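Small TOPRIM domain protein (Geobacillus stearothermophilus, PDB 2FCJ) is of unknown function but carries a Toprim domain, shared with topoisomerases, primases and related enzymes, and so probably acts on nucleic acids. Local coordinates at residues 35-38 / 39-42. Residues are numbered along the deposited sequence; the frame is centred on the assembly and turned at random.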
# COMPACT_ATOMS: atom_id res chain seq x y z
N THR A 35 3.04 -5.68 12.86
CA THR A 35 4.46 -5.36 12.80
C THR A 35 5.23 -6.39 11.97
O THR A 35 4.82 -7.54 11.85
CB THR A 35 5.09 -5.30 14.20
OG1 THR A 35 4.93 -6.56 14.85
CG2 THR A 35 4.41 -4.22 15.02
N ILE A 36 6.35 -5.95 11.40
CA ILE A 36 7.22 -6.80 10.60
C ILE A 36 8.64 -6.55 11.09
O ILE A 36 9.01 -5.42 11.39
CB ILE A 36 7.11 -6.46 9.09
CG1 ILE A 36 8.12 -7.27 8.27
CG2 ILE A 36 7.30 -4.96 8.85
CD1 ILE A 36 7.80 -7.32 6.77
N SER A 37 9.41 -7.62 11.25
CA SER A 37 10.77 -7.46 11.73
C SER A 37 11.62 -6.74 10.71
O SER A 37 11.40 -6.83 9.49
CB SER A 37 11.40 -8.81 12.03
OG SER A 37 11.55 -9.54 10.83
N ASP A 38 12.66 -6.09 11.20
CA ASP A 38 13.64 -5.50 10.31
C ASP A 38 14.14 -6.53 9.30
O ASP A 38 14.33 -6.22 8.13
CB ASP A 38 14.83 -4.95 11.09
CG ASP A 38 14.51 -3.66 11.84
OD1 ASP A 38 13.41 -3.08 11.69
OD2 ASP A 38 15.44 -3.17 12.52
N ALA A 39 14.47 -7.73 9.76
CA ALA A 39 15.05 -8.74 8.88
C ALA A 39 14.09 -9.15 7.76
O ALA A 39 14.49 -9.31 6.61
CB ALA A 39 15.49 -9.96 9.68
N ARG A 40 12.81 -9.32 8.09
CA ARG A 40 11.83 -9.63 7.05
C ARG A 40 11.66 -8.47 6.06
O ARG A 40 11.55 -8.66 4.85
CB ARG A 40 10.48 -10.02 7.67
CG ARG A 40 10.48 -11.35 8.42
CD ARG A 40 9.08 -11.68 8.94
NE ARG A 40 8.11 -11.74 7.85
CZ ARG A 40 7.62 -12.87 7.34
NH1 ARG A 40 6.75 -12.82 6.34
NH2 ARG A 40 7.99 -14.04 7.84
N LEU A 41 11.72 -7.24 6.57
CA LEU A 41 11.66 -6.07 5.71
C LEU A 41 12.87 -5.97 4.78
O LEU A 41 12.72 -5.65 3.61
CB LEU A 41 11.53 -4.81 6.56
CG LEU A 41 11.12 -3.56 5.81
CD1 LEU A 41 9.94 -3.85 4.89
CD2 LEU A 41 10.78 -2.45 6.78
N GLU A 42 14.06 -6.23 5.31
CA GLU A 42 15.26 -6.24 4.48
C GLU A 42 15.14 -7.29 3.38
O GLU A 42 15.50 -7.03 2.23
CB GLU A 42 16.51 -6.50 5.32
CG GLU A 42 17.81 -6.60 4.53
CD GLU A 42 19.02 -6.84 5.41
OE1 GLU A 42 18.83 -7.14 6.61
OE2 GLU A 42 20.16 -6.74 4.90
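Ser37 N-caps helix 38-47: its OG accepts a hydrogen bond from the backbone N of Arg40 at 3.0 Å, with an N-H...O angle of 162°. OG sits between its own backbone N and carbonyl carbon (chi1 66°), which points it at the Arg40 amide. The carbonyl O of Ser37 takes Leu41 N at 3.0 Å, and Asp38 O takes Glu42 N at 2.8 Å, so the regular i to i+4 pattern begins at the cap itself. The Asp38 carboxylate turns from this turn to helix 61-73, where OD2 forms a salt bridge with Arg72 and OD1 accepts from Gln69. Ser37 OG also touches the Arg40 side chain, at CG, 3.2 Å away. Farther out, Ile36, the residue before the cap, sets its CG1 3.7 Å from Arg40 CB. With CG1 anti to the backbone N (chi1 175°), Ile36 also brings CD1 to 3.9 Å from both Arg40 CB and Leu41 N. Replacing Ile36 with alanine would probably leave Arg40 CB and the backbone at Leu41 N without their apolar cover. Leu41 itself packs against Phe70 and Met73. The cap thus satisfies an amide of the first turn, while Asp38 and Leu41 tie the helix start to helix 61-73 by charge and by apolar contact.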